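Local atomic coordinates of teichoic acid D-alanine hydrolase (Staphylococcus aureus, PDB entry 5ZH8), a protein that hydrolyses the D-alanyl esters carried by wall teichoic acid and lipoteichoic acid, influencing autolysis, cell wall structure and the level of methicillin resistance. Residues N120-I125 / Y289-D294; V60-L65 / L245-F250; S86-S91 / V361-N366; L65-N70 / M102-G107. One frame throughout, in Å; residues are numbered along the deposited sequence.

Contact 1 of 4, residues N120-I125 / Y289-D294; sequences NTMFLI and YMTPTD
Leu-124 lies over one face of the Tyr-289 ring: its CB is 4.1 Å from the centroid of that ring, 23° off the normal, a CH-pi contact. A chi1 of 179° turns Leu-124 CG away from its own N, and CD1 extends over the phenol to 3.9 Å from Tyr-289 CE1. Met-122 O stands at the edge of the same ring. On the opposite face of the sheet, that of Phe-123 and Met-290, Ile-125 CG2 packs 3.7 Å from Met-290 CB. Met-122 CG meets Thr-291 CG2 at 3.6 Å. Two backbone bonds make Phe-123 and Met-290 an antiparallel hydrogen-bonded pair: Phe-123 N to Met-290 O, 2.9 Å, and Met-290 N to Phe-123 O, 3.0 Å. At the polar edge Thr-291, the N-cap residue of helix 292-303, shares a hydrogen bond of 3.0 Å between its OG1 and Thr-293 OG1. Everything that touches is buried. Strand 123-124 is an outer strand of a small antiparallel sheet in which 288-290 is central and 248-250 lies beyond. The Phe-123 face looks onto the large sheet, where its ring packs on Ser-91, Phe-351 and Ala-364; Pro-292 of helix 292-303 also packs on Ser-91 and Ala-364.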
loop_
_atom_site.group_PDB
_atom_site.type_symbol
_atom_site.label_atom_id
_atom_site.label_comp_id
_atom_site.label_asym_id
_atom_site.label_seq_id
_atom_site.Cartn_x
_atom_site.Cartn_y
_atom_site.Cartn_z
ATOM N N ASN A 120 -10.847 21.871 -7.369
ATOM C CA ASN A 120 -11.351 21.300 -8.622
ATOM C C ASN A 120 -10.810 19.906 -8.946
ATOM O O ASN A 120 -11.411 19.188 -9.746
ATOM C CB ASN A 120 -11.068 22.241 -9.794
ATOM C CG ASN A 120 -12.244 23.127 -10.112
ATOM O OD1 ASN A 120 -12.258 24.310 -9.766
ATOM N ND2 ASN A 120 -13.262 22.548 -10.751
ATOM N N THR A 121 -9.687 19.530 -8.337
ATOM C CA THR A 121 -9.095 18.218 -8.564
ATOM C C THR A 121 -10.053 17.089 -8.187
ATOM O O THR A 121 -10.597 17.058 -7.072
ATOM C CB THR A 121 -7.808 18.034 -7.752
ATOM O OG1 THR A 121 -6.909 19.113 -8.028
ATOM C CG2 THR A 121 -7.138 16.717 -8.103
ATOM N N MET A 122 -10.238 16.164 -9.124
ATOM C CA MET A 122 -11.106 15.007 -8.942
ATOM C C MET A 122 -10.242 13.764 -8.772
ATOM O O MET A 122 -9.337 13.520 -9.568
ATOM C CB MET A 122 -12.027 14.845 -10.155
ATOM C CG MET A 122 -12.946 16.032 -10.370
ATOM S SD MET A 122 -13.608 16.180 -12.033
ATOM C CE MET A 122 -14.819 14.862 -12.070
ATOM N N PHE A 123 -10.532 12.984 -7.736
ATOM C CA PHE A 123 -9.733 11.813 -7.393
ATOM C C PHE A 123 -10.487 10.531 -7.676
ATOM O O PHE A 123 -11.696 10.472 -7.513
ATOM C CB PHE A 123 -9.351 11.851 -5.913
ATOM C CG PHE A 123 -8.498 13.023 -5.545
ATOM C CD1 PHE A 123 -9.070 14.265 -5.329
ATOM C CD2 PHE A 123 -7.127 12.889 -5.428
ATOM C CE1 PHE A 123 -8.289 15.351 -4.999
ATOM C CE2 PHE A 123 -6.343 13.976 -5.099
ATOM C CZ PHE A 123 -6.922 15.209 -4.882
ATOM N N LEU A 124 -9.758 9.509 -8.108
ATOM C CA LEU A 124 -10.304 8.173 -8.284
ATOM C C LEU A 124 -10.795 7.657 -6.934
ATOM O O LEU A 124 -10.003 7.389 -6.038
ATOM C CB LEU A 124 -9.231 7.246 -8.858
ATOM C CG LEU A 124 -9.572 5.778 -9.100
ATOM C CD1 LEU A 124 -10.805 5.655 -9.988
ATOM C CD2 LEU A 124 -8.378 5.070 -9.731
ATOM N N ILE A 125 -12.109 7.534 -6.783
ATOM C CA ILE A 125 -12.689 7.161 -5.497
ATOM C C ILE A 125 -12.618 5.665 -5.240
ATOM O O ILE A 125 -12.898 5.224 -4.122
ATOM C CB ILE A 125 -14.149 7.648 -5.342
ATOM C CG1 ILE A 125 -15.114 6.874 -6.254
ATOM C CG2 ILE A 125 -14.241 9.144 -5.610
ATOM C CD1 ILE A 125 -16.575 7.237 -6.055
ATOM N N TYR A 289 -14.494 9.476 -10.623
ATOM C CA TYR A 289 -13.648 10.531 -10.074
ATOM C C TYR A 289 -14.514 11.620 -9.448
ATOM O O TYR A 289 -15.476 12.068 -10.058
ATOM C CB TYR A 289 -12.778 11.138 -11.177
ATOM C CG TYR A 289 -11.635 10.263 -11.633
ATOM C CD1 TYR A 289 -11.860 9.116 -12.384
ATOM C CD2 TYR A 289 -10.320 10.592 -11.319
ATOM C CE1 TYR A 289 -10.804 8.320 -12.808
ATOM C CE2 TYR A 289 -9.257 9.804 -11.734
ATOM C CZ TYR A 289 -9.501 8.670 -12.474
ATOM O OH TYR A 289 -8.447 7.884 -12.880
ATOM N N MET A 290 -14.166 12.048 -8.239
ATOM C CA MET A 290 -14.938 13.058 -7.509
ATOM C C MET A 290 -14.022 14.086 -6.875
ATOM O O MET A 290 -12.961 13.737 -6.368
ATOM C CB MET A 290 -15.723 12.428 -6.350
ATOM C CG MET A 290 -16.882 11.542 -6.723
ATOM S SD MET A 290 -17.852 11.097 -5.252
ATOM C CE MET A 290 -19.046 12.431 -5.257
ATOM N N THR A 291 -14.462 15.341 -6.865
ATOM C CA THR A 291 -13.910 16.323 -5.942
ATOM C C THR A 291 -14.424 15.968 -4.555
ATOM O O THR A 291 -15.564 15.533 -4.417
ATOM C CB THR A 291 -14.337 17.767 -6.277
ATOM O OG1 THR A 291 -15.762 17.864 -6.304
ATOM C CG2 THR A 291 -13.789 18.199 -7.623
ATOM N N PRO A 292 -13.583 16.132 -3.521
ATOM C CA PRO A 292 -14.040 15.951 -2.133
ATOM C C PRO A 292 -15.315 16.731 -1.787
ATOM O O PRO A 292 -16.150 16.233 -1.043
ATOM C CB PRO A 292 -12.855 16.466 -1.311
ATOM C CG PRO A 292 -11.672 16.185 -2.167
ATOM C CD PRO A 292 -12.125 16.348 -3.595
ATOM N N THR A 293 -15.466 17.933 -2.340
ATOM C CA THR A 293 -16.648 18.756 -2.090
ATOM C C THR A 293 -17.929 18.060 -2.547
ATOM O O THR A 293 -18.918 18.054 -1.817
ATOM C CB THR A 293 -16.552 20.136 -2.770
ATOM O OG1 THR A 293 -16.368 19.964 -4.178
ATOM C CG2 THR A 293 -15.400 20.941 -2.211
ATOM N N ASP A 294 -17.902 17.479 -3.746
ATOM C CA ASP A 294 -19.053 16.742 -4.286
ATOM C C ASP A 294 -19.434 15.543 -3.429
ATOM O O ASP A 294 -20.624 15.247 -3.268
ATOM C CB ASP A 294 -18.789 16.271 -5.719
ATOM C CG ASP A 294 -19.389 17.198 -6.770
ATOM O OD1 ASP A 294 -19.538 18.412 -6.506
ATOM O OD2 ASP A 294 -19.719 16.699 -7.872
#

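Contact 2 of 4, residues V60-L65 / L245-F250; sequences VAPSKL and LQHTAF
His-247 reaches into the loop formed by Pro-62, Ser-63 and Leu-65, which holds its imidazole on both faces and at one edge. The direct hydrogen bond is made by the ring: NE2 donates to Ser-63 O at 2.6 Å, with 170° at the hydrogen. It arrives on a lone pair in the carbonyl plane, and the acceptor lies only 3° out of the imidazole plane, so both partners are well aligned. Ser-63 O takes a second bond from Asn-120 ND2, while Asn-120 OD1 accepts from Leu-65 N; one side-chain amide thereby ties down the backbone on which the histidine rests. A water supplies the other polar link, bound to Ser-63 OG at 2.6 Å and donating to Gln-246 OE1 at 2.8 Å.

The apolar contacts are CH-pi. Pro-62 CB is 4.1 Å from the centroid of the His-247 ring over one face, and Leu-65 CD1 is 3.9 Å from that centroid over the opposite face, 19° off the normal. Leu-65 CG and CD2 also lie close to the imidazole.

A buried histidine, held by one hydrogen bond and by CH-pi contacts on both faces, thus joins two loops near the surface: the irregular segment between helix 47-55 and strand 68-69, and the turn leading into strand 248-250 of the small antiparallel sheet, within the beta-lactamase-type fold.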
loop_
_atom_site.group_PDB
_atom_site.type_symbol
_atom_site.label_atom_id
_atom_site.label_comp_id
_atom_site.label_asym_id
_atom_site.label_seq_id
_atom_site.Cartn_x
_atom_site.Cartn_y
_atom_site.Cartn_z
ATOM N N VAL A 60 -19.122 22.003 -21.590
ATOM C CA VAL A 60 -17.841 22.673 -21.352
ATOM C C VAL A 60 -17.314 22.271 -19.981
ATOM O O VAL A 60 -18.048 21.689 -19.179
ATOM C CB VAL A 60 -18.000 24.184 -21.438
ATOM N N ALA A 61 -16.047 22.585 -19.712
ATOM C CA ALA A 61 -15.406 22.253 -18.434
ATOM C C ALA A 61 -16.198 22.796 -17.233
ATOM O O ALA A 61 -16.865 23.829 -17.343
ATOM C CB ALA A 61 -13.977 22.779 -18.410
ATOM N N PRO A 62 -16.124 22.103 -16.079
ATOM C CA PRO A 62 -16.959 22.472 -14.936
ATOM C C PRO A 62 -16.510 23.774 -14.285
ATOM O O PRO A 62 -15.362 24.191 -14.457
ATOM C CB PRO A 62 -16.766 21.297 -13.975
ATOM C CG PRO A 62 -15.388 20.814 -14.274
ATOM C CD PRO A 62 -15.189 21.014 -15.747
ATOM N N SER A 63 -17.413 24.402 -13.535
ATOM C CA SER A 63 -17.136 25.691 -12.908
ATOM C C SER A 63 -15.968 25.605 -11.927
ATOM O O SER A 63 -15.757 24.573 -11.279
ATOM C CB SER A 63 -18.383 26.225 -12.197
ATOM O OG SER A 63 -18.864 25.298 -11.241
ATOM N N LYS A 64 -15.218 26.702 -11.830
ATOM C CA LYS A 64 -14.050 26.766 -10.957
ATOM C C LYS A 64 -14.506 26.813 -9.502
ATOM O O LYS A 64 -15.376 27.613 -9.149
ATOM C CB LYS A 64 -13.208 28.010 -11.262
ATOM C CG LYS A 64 -11.715 27.741 -11.416
ATOM C CD LYS A 64 -11.368 27.389 -12.865
ATOM C CE LYS A 64 -9.905 27.668 -13.195
ATOM N NZ LYS A 64 -9.679 27.861 -14.659
ATOM N N LEU A 65 -13.920 25.960 -8.666
ATOM C CA LEU A 65 -14.231 25.928 -7.240
ATOM C C LEU A 65 -13.170 26.698 -6.475
ATOM O O LEU A 65 -11.986 26.616 -6.801
ATOM C CB LEU A 65 -14.290 24.487 -6.732
ATOM C CG LEU A 65 -15.381 23.602 -7.341
ATOM C CD1 LEU A 65 -15.242 22.166 -6.856
ATOM C CD2 LEU A 65 -16.769 24.141 -7.033
ATOM N N LEU A 245 -24.302 17.087 -8.668
ATOM C CA LEU A 245 -22.906 16.695 -8.584
ATOM C C LEU A 245 -22.254 16.972 -9.932
ATOM O O LEU A 245 -22.253 16.123 -10.827
ATOM C CB LEU A 245 -22.788 15.215 -8.219
ATOM C CG LEU A 245 -23.483 14.774 -6.938
ATOM C CD1 LEU A 245 -23.068 13.343 -6.638
ATOM C CD2 LEU A 245 -23.129 15.674 -5.772
ATOM N N GLN A 246 -21.705 18.178 -10.061
ATOM C CA GLN A 246 -21.200 18.684 -11.337
ATOM C C GLN A 246 -19.679 18.649 -11.427
ATOM O O GLN A 246 -19.103 19.097 -12.423
ATOM C CB GLN A 246 -21.699 20.113 -11.542
ATOM C CG GLN A 246 -23.216 20.205 -11.570
ATOM C CD GLN A 246 -23.716 21.618 -11.713
ATOM O OE1 GLN A 246 -23.256 22.523 -11.025
ATOM N NE2 GLN A 246 -24.670 21.815 -12.607
ATOM N N HIS A 247 -19.036 18.130 -10.382
ATOM C CA HIS A 247 -17.583 17.960 -10.345
ATOM C C HIS A 247 -17.249 16.500 -10.019
ATOM O O HIS A 247 -16.296 16.195 -9.307
ATOM C CB HIS A 247 -16.979 18.930 -9.333
ATOM C CG HIS A 247 -17.163 20.370 -9.708
ATOM N ND1 HIS A 247 -18.361 21.034 -9.553
ATOM C CD2 HIS A 247 -16.303 21.266 -10.247
ATOM C CE1 HIS A 247 -18.229 22.280 -9.973
ATOM N NE2 HIS A 247 -16.989 22.447 -10.396
ATOM N N THR A 248 -18.070 15.612 -10.568
ATOM C CA THR A 248 -17.948 14.177 -10.407
ATOM C C THR A 248 -18.117 13.559 -11.784
ATOM O O THR A 248 -19.043 13.921 -12.520
ATOM C CB THR A 248 -19.061 13.640 -9.496
ATOM O OG1 THR A 248 -18.901 14.174 -8.176
ATOM C CG2 THR A 248 -19.050 12.112 -9.448
ATOM N N ALA A 249 -17.237 12.633 -12.143
ATOM C CA ALA A 249 -17.233 12.107 -13.502
ATOM C C ALA A 249 -16.649 10.711 -13.606
ATOM O O ALA A 249 -15.855 10.284 -12.771
ATOM C CB ALA A 249 -16.490 13.058 -14.432
ATOM N N PHE A 250 -17.076 10.001 -14.643
ATOM C CA PHE A 250 -16.480 8.727 -15.008
ATOM C C PHE A 250 -15.143 9.006 -15.678
ATOM O O PHE A 250 -14.955 10.048 -16.294
ATOM C CB PHE A 250 -17.410 7.929 -15.934
ATOM C CG PHE A 250 -18.620 7.366 -15.238
ATOM C CD1 PHE A 250 -18.545 6.155 -14.569
ATOM C CD2 PHE A 250 -19.825 8.047 -15.245
ATOM C CE1 PHE A 250 -19.648 5.628 -13.920
ATOM C CE2 PHE A 250 -20.936 7.529 -14.600
ATOM C CZ PHE A 250 -20.848 6.317 -13.934
HETATM O O HOH W 1 -21.356 24.526 -11.399
#

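Contact 3 of 4, residues S86-S91 / V361-N366; sequences SLFNGS and VVLALN
Ser-91 and Ala-364 form an antiparallel hydrogen-bonded pair, Ser-91 N to Ala-364 O and Ala-364 N to Ser-91 O, each 2.8 Å; the second is nearly straight, 172° at the hydrogen. Gly-90 and Leu-365 are the neighbouring non-hydrogen-bonded pair, with the Gly-90 CA directed at Ala-364 O. Further on, Asn-366 N reaches Asn-89 O at 3.2 Å.

Asn-89 and Asn-366 then meet amide to amide where their strands give way to loops. Asn-89 ND2 donates to Asn-366 OD1 at 2.8 Å, but the bond is bent (133° at the hydrogen), the donor stands above the acceptor's carbonyl plane, and the two amide planes are turned 42° against each other. In Asn-366, CG sits between the backbone N and the carbonyl carbon, which folds the amide back toward Asn-89. Tyr-108 O accepts from the ND2 of both asparagines, and Asn-366 ND2 also donates to Lys-262 O.

Packing surrounds the Phe-88 ring, which comes obliquely against two leucines: CZ is 3.6 Å from Leu-363 CD1 and CE1 is 3.5 Å from Leu-365 CD1. Arg-374 of helix 371-382 touches both Phe-88 and Leu-363, whereas Ser-91 and Ala-364 face Pro-292 of helix 292-303.

Strands 90-96 and 359-365 are neighbours inside the large antiparallel sheet of the beta-lactamase-type fold. The chemistry changes along their pairing: regular backbone bonds join the strands, and where that regularity ends, buried asparagine amides supply cross-links to each other and to loop carbonyls.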
loop_
_atom_site.group_PDB
_atom_site.type_symbol
_atom_site.label_atom_id
_atom_site.label_comp_id
_atom_site.label_asym_id
_atom_site.label_seq_id
_atom_site.Cartn_x
_atom_site.Cartn_y
_atom_site.Cartn_z
ATOM N N SER A 86 2.538 17.340 7.817
ATOM C CA SER A 86 2.599 15.898 7.547
ATOM C C SER A 86 2.836 15.572 6.063
ATOM O O SER A 86 2.818 14.409 5.677
ATOM C CB SER A 86 1.321 15.219 8.039
ATOM O OG SER A 86 0.192 15.761 7.390
ATOM N N LEU A 87 3.061 16.596 5.245
ATOM C CA LEU A 87 3.408 16.433 3.827
ATOM C C LEU A 87 2.295 15.778 3.018
ATOM O O LEU A 87 2.553 15.082 2.053
ATOM C CB LEU A 87 4.718 15.650 3.674
ATOM C CG LEU A 87 5.899 16.139 4.520
ATOM C CD1 LEU A 87 7.060 15.160 4.444
ATOM C CD2 LEU A 87 6.314 17.530 4.077
ATOM N N PHE A 88 1.055 16.024 3.428
ATOM C CA PHE A 88 -0.131 15.499 2.758
ATOM C C PHE A 88 -0.130 15.925 1.297
ATOM O O PHE A 88 0.068 17.101 0.998
ATOM C CB PHE A 88 -1.374 16.042 3.465
ATOM C CG PHE A 88 -2.677 15.614 2.852
ATOM C CD1 PHE A 88 -3.060 14.276 2.840
ATOM C CD2 PHE A 88 -3.550 16.563 2.324
ATOM C CE1 PHE A 88 -4.279 13.895 2.293
ATOM C CE2 PHE A 88 -4.768 16.185 1.780
ATOM C CZ PHE A 88 -5.133 14.849 1.762
ATOM N N ASN A 89 -0.322 14.968 0.392
ATOM C CA ASN A 89 -0.482 15.279 -1.029
ATOM C C ASN A 89 -1.866 14.836 -1.504
ATOM O O ASN A 89 -2.099 13.649 -1.738
ATOM C CB ASN A 89 0.616 14.614 -1.860
ATOM C CG ASN A 89 0.731 15.209 -3.252
ATOM O OD1 ASN A 89 1.627 16.014 -3.514
ATOM N ND2 ASN A 89 -0.176 14.828 -4.149
ATOM N N GLY A 90 -2.773 15.799 -1.629
ATOM C CA GLY A 90 -4.141 15.527 -2.042
ATOM C C GLY A 90 -5.054 16.687 -1.696
ATOM O O GLY A 90 -4.632 17.837 -1.759
ATOM N N SER A 91 -6.294 16.385 -1.310
ATOM C CA SER A 91 -7.306 17.417 -1.061
ATOM C C SER A 91 -8.232 17.054 0.082
ATOM O O SER A 91 -8.518 15.881 0.321
ATOM C CB SER A 91 -8.154 17.642 -2.310
ATOM O OG SER A 91 -9.172 18.606 -2.073
ATOM N N VAL A 361 -16.225 14.626 6.684
ATOM C CA VAL A 361 -14.808 14.833 6.407
ATOM C C VAL A 361 -14.418 13.941 5.244
ATOM O O VAL A 361 -14.501 12.721 5.346
ATOM C CB VAL A 361 -13.930 14.494 7.635
ATOM C CG1 VAL A 361 -12.474 14.858 7.373
ATOM C CG2 VAL A 361 -14.453 15.202 8.873
ATOM N N VAL A 362 -14.004 14.562 4.142
ATOM C CA VAL A 362 -13.597 13.844 2.936
ATOM C C VAL A 362 -12.127 14.137 2.695
ATOM O O VAL A 362 -11.748 15.299 2.534
ATOM C CB VAL A 362 -14.410 14.290 1.693
ATOM C CG1 VAL A 362 -14.098 13.396 0.491
ATOM C CG2 VAL A 362 -15.903 14.310 1.994
ATOM N N LEU A 363 -11.307 13.090 2.677
ATOM C CA LEU A 363 -9.866 13.240 2.531
ATOM C C LEU A 363 -9.378 12.400 1.358
ATOM O O LEU A 363 -9.472 11.170 1.379
ATOM C CB LEU A 363 -9.160 12.828 3.822
ATOM C CG LEU A 363 -7.735 13.360 4.011
ATOM C CD1 LEU A 363 -7.751 14.875 4.161
ATOM C CD2 LEU A 363 -7.049 12.709 5.205
ATOM N N ALA A 364 -8.865 13.078 0.333
ATOM C CA ALA A 364 -8.417 12.426 -0.892
ATOM C C ALA A 364 -6.896 12.496 -1.010
ATOM O O ALA A 364 -6.304 13.568 -0.925
ATOM C CB ALA A 364 -9.075 13.076 -2.103
ATOM N N LEU A 365 -6.274 11.346 -1.228
ATOM C CA LEU A 365 -4.831 11.245 -1.278
ATOM C C LEU A 365 -4.399 10.608 -2.599
ATOM O O LEU A 365 -4.790 9.486 -2.890
ATOM C CB LEU A 365 -4.376 10.388 -0.099
ATOM C CG LEU A 365 -2.884 10.238 0.143
ATOM C CD1 LEU A 365 -2.265 11.558 0.588
ATOM C CD2 LEU A 365 -2.670 9.146 1.180
ATOM N N ASN A 366 -3.595 11.324 -3.389
ATOM C CA ASN A 366 -3.123 10.816 -4.692
ATOM C C ASN A 366 -1.647 10.377 -4.715
ATOM O O ASN A 366 -1.135 9.981 -5.757
ATOM C CB ASN A 366 -3.424 11.807 -5.822
ATOM C CG ASN A 366 -2.687 13.120 -5.680
ATOM O OD1 ASN A 366 -2.759 13.769 -4.646
ATOM N ND2 ASN A 366 -1.997 13.532 -6.736
#

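Contact 4 of 4, residues L65-N70 / M102-G107; sequences LKEVYN and MSKGYG
Met-102 and Tyr-69 lie side by side and point the same way. Starting at CB, Met-102 passes 3.9 Å from Val-68 O; its CG comes nearer, 3.7 Å from that oxygen. The chain is extended throughout (chi1 -171°, chi2 170°, chi3 -175°), and SD carries the terminal methyl out to the ring, CE ending 4.0 Å from Tyr-69 CD1. The approach to the ring is oblique.

Lys-104, two residues on, is equally stretched and crosses the neighbouring side chains. Its methylenes run past the carboxylate of Glu-67, with CG 3.5 Å from Glu-67 OE1, and NZ finishes 4.1 Å from Tyr-69 CD2. The charged ends of Glu-67 and Lys-104 do not meet; the lysine instead makes a salt bridge to Asp-80 of helix 74-85, the same aspartate that binds Tyr-106 OH.

The backbone evidence for strand pairing rests on Val-68 and Ser-103. Val-68 N donates to Ser-103 O at 2.9 Å, and Ser-103 N returns a bond to Val-68 O at 2.7 Å, both in the carbonyl plane and on a lone pair, an antiparallel hydrogen-bonded pair. Strand 68-69 is short and weakly bonded beyond it. It is the outermost strand on this side of the large antiparallel sheet, next to strand 99-106, in the helix-flanked sheet architecture of beta-lactamases and penicillin-binding proteins.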
loop_
_atom_site.group_PDB
_atom_site.type_symbol
_atom_site.label_atom_id
_atom_site.label_comp_id
_atom_site.label_asym_id
_atom_site.label_seq_id
_atom_site.Cartn_x
_atom_site.Cartn_y
_atom_site.Cartn_z
ATOM N N LEU A 65 -13.920 25.960 -8.666
ATOM C CA LEU A 65 -14.231 25.928 -7.240
ATOM C C LEU A 65 -13.170 26.698 -6.475
ATOM O O LEU A 65 -11.986 26.616 -6.801
ATOM C CB LEU A 65 -14.290 24.487 -6.732
ATOM C CG LEU A 65 -15.381 23.602 -7.341
ATOM C CD1 LEU A 65 -15.242 22.166 -6.856
ATOM C CD2 LEU A 65 -16.769 24.141 -7.033
ATOM N N LYS A 66 -13.598 27.445 -5.458
ATOM C CA LYS A 66 -12.675 28.274 -4.683
ATOM C C LYS A 66 -12.240 27.586 -3.389
ATOM O O LYS A 66 -12.948 26.737 -2.854
ATOM C CB LYS A 66 -13.283 29.659 -4.395
ATOM C CG LYS A 66 -14.483 29.673 -3.457
ATOM C CD LYS A 66 -14.940 31.110 -3.173
ATOM C CE LYS A 66 -15.502 31.274 -1.763
ATOM N NZ LYS A 66 -14.466 31.123 -0.696
ATOM N N GLU A 67 -11.054 27.951 -2.909
ATOM C CA GLU A 67 -10.558 27.455 -1.637
ATOM C C GLU A 67 -11.421 28.007 -0.511
ATOM O O GLU A 67 -11.855 29.158 -0.553
ATOM C CB GLU A 67 -9.103 27.865 -1.423
ATOM C CG GLU A 67 -8.121 27.189 -2.369
ATOM C CD GLU A 67 -6.677 27.394 -1.950
ATOM O OE1 GLU A 67 -6.354 27.019 -0.806
ATOM O OE2 GLU A 67 -5.870 27.935 -2.746
ATOM N N VAL A 68 -11.692 27.162 0.474
ATOM C CA VAL A 68 -12.398 27.569 1.677
ATOM C C VAL A 68 -11.541 27.131 2.858
ATOM O O VAL A 68 -11.301 25.941 3.051
ATOM C CB VAL A 68 -13.803 26.931 1.771
ATOM C CG1 VAL A 68 -14.535 27.438 3.001
ATOM C CG2 VAL A 68 -14.613 27.246 0.526
ATOM N N TYR A 69 -11.068 28.098 3.631
ATOM C CA TYR A 69 -10.246 27.812 4.791
ATOM C C TYR A 69 -10.203 29.022 5.697
ATOM O O TYR A 69 -9.697 30.070 5.303
ATOM C CB TYR A 69 -8.826 27.436 4.369
ATOM C CG TYR A 69 -7.828 27.495 5.501
ATOM C CD1 TYR A 69 -8.030 26.779 6.678
ATOM C CD2 TYR A 69 -6.686 28.272 5.396
ATOM C CE1 TYR A 69 -7.120 26.842 7.718
ATOM C CE2 TYR A 69 -5.765 28.324 6.428
ATOM C CZ TYR A 69 -5.990 27.612 7.585
ATOM O OH TYR A 69 -5.069 27.690 8.589
ATOM N N ASN A 70 -10.723 28.866 6.908
ATOM C CA ASN A 70 -10.763 29.955 7.861
ATOM C C ASN A 70 -9.753 29.708 8.974
ATOM O O ASN A 70 -10.053 29.029 9.962
ATOM C CB ASN A 70 -12.170 30.103 8.429
ATOM C CG ASN A 70 -12.264 31.202 9.464
ATOM O OD1 ASN A 70 -11.475 32.150 9.464
ATOM N ND2 ASN A 70 -13.235 31.081 10.356
ATOM N N MET A 102 -14.439 23.947 4.974
ATOM C CA MET A 102 -13.063 23.799 4.529
ATOM C C MET A 102 -12.997 23.032 3.218
ATOM O O MET A 102 -13.646 22.002 3.063
ATOM C CB MET A 102 -12.215 23.088 5.590
ATOM C CG MET A 102 -10.719 23.100 5.286
ATOM S SD MET A 102 -9.711 22.519 6.652
ATOM C CE MET A 102 -8.077 22.827 5.984
ATOM N N SER A 103 -12.197 23.544 2.289
ATOM C CA SER A 103 -11.964 22.911 0.999
ATOM C C SER A 103 -10.615 23.392 0.509
ATOM O O SER A 103 -10.455 24.577 0.211
ATOM C CB SER A 103 -13.056 23.292 -0.003
ATOM O OG SER A 103 -12.878 22.621 -1.236
ATOM N N LYS A 104 -9.638 22.489 0.447
ATOM C CA LYS A 104 -8.267 22.891 0.138
ATOM C C LYS A 104 -7.440 21.746 -0.431
ATOM O O LYS A 104 -7.547 20.604 0.013
ATOM C CB LYS A 104 -7.594 23.450 1.400
ATOM C CG LYS A 104 -6.243 24.086 1.152
ATOM C CD LYS A 104 -5.752 24.841 2.379
ATOM C CE LYS A 104 -4.425 25.538 2.098
ATOM N NZ LYS A 104 -3.854 26.204 3.306
ATOM N N GLY A 105 -6.615 22.074 -1.423
ATOM C CA GLY A 105 -5.705 21.121 -2.049
ATOM C C GLY A 105 -4.285 21.316 -1.548
ATOM O O GLY A 105 -3.878 22.436 -1.236
ATOM N N TYR A 106 -3.541 20.217 -1.466
ATOM C CA TYR A 106 -2.164 20.228 -0.995
ATOM C C TYR A 106 -1.291 19.407 -1.950
ATOM O O TYR A 106 -1.697 18.340 -2.420
ATOM C CB TYR A 106 -2.080 19.624 0.403
ATOM C CG TYR A 106 -2.892 20.324 1.476
ATOM C CD1 TYR A 106 -4.251 20.062 1.630
ATOM C CD2 TYR A 106 -2.290 21.219 2.367
ATOM C CE1 TYR A 106 -4.992 20.691 2.626
ATOM C CE2 TYR A 106 -3.024 21.852 3.365
ATOM C CZ TYR A 106 -4.367 21.580 3.495
ATOM O OH TYR A 106 -5.094 22.186 4.482
ATOM N N GLY A 107 -0.080 19.887 -2.219
ATOM C CA GLY A 107 0.824 19.189 -3.133
ATOM C C GLY A 107 0.313 19.156 -4.570
ATOM O O GLY A 107 -0.429 20.046 -4.991
#

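Contacts 1 and 3 are buried throughout, whereas contact 2 lies at the surface and contact 4 is only partly covered. Contacts 3 and 4 belong to the large sheet, where strands 90-96 and 99-106 are neighbours; contacts 1 and 2 reach the small one through strands 288-290 and 248-250. The two sheets meet between contacts 1 and 3, about 11 Å apart by centres, largely through apolar packing. Leu-65 is common to contacts 2 and 4, so one continuous stretch links the loop beside the small sheet to the edge strand of the large one. Backbone pairing supports contacts 1, 3 and 4; contact 2 relies on a hydrogen-bonded histidine packed on both faces, plus a water. Contact 4 adds a lysine paired with Asp-80, outside the contact.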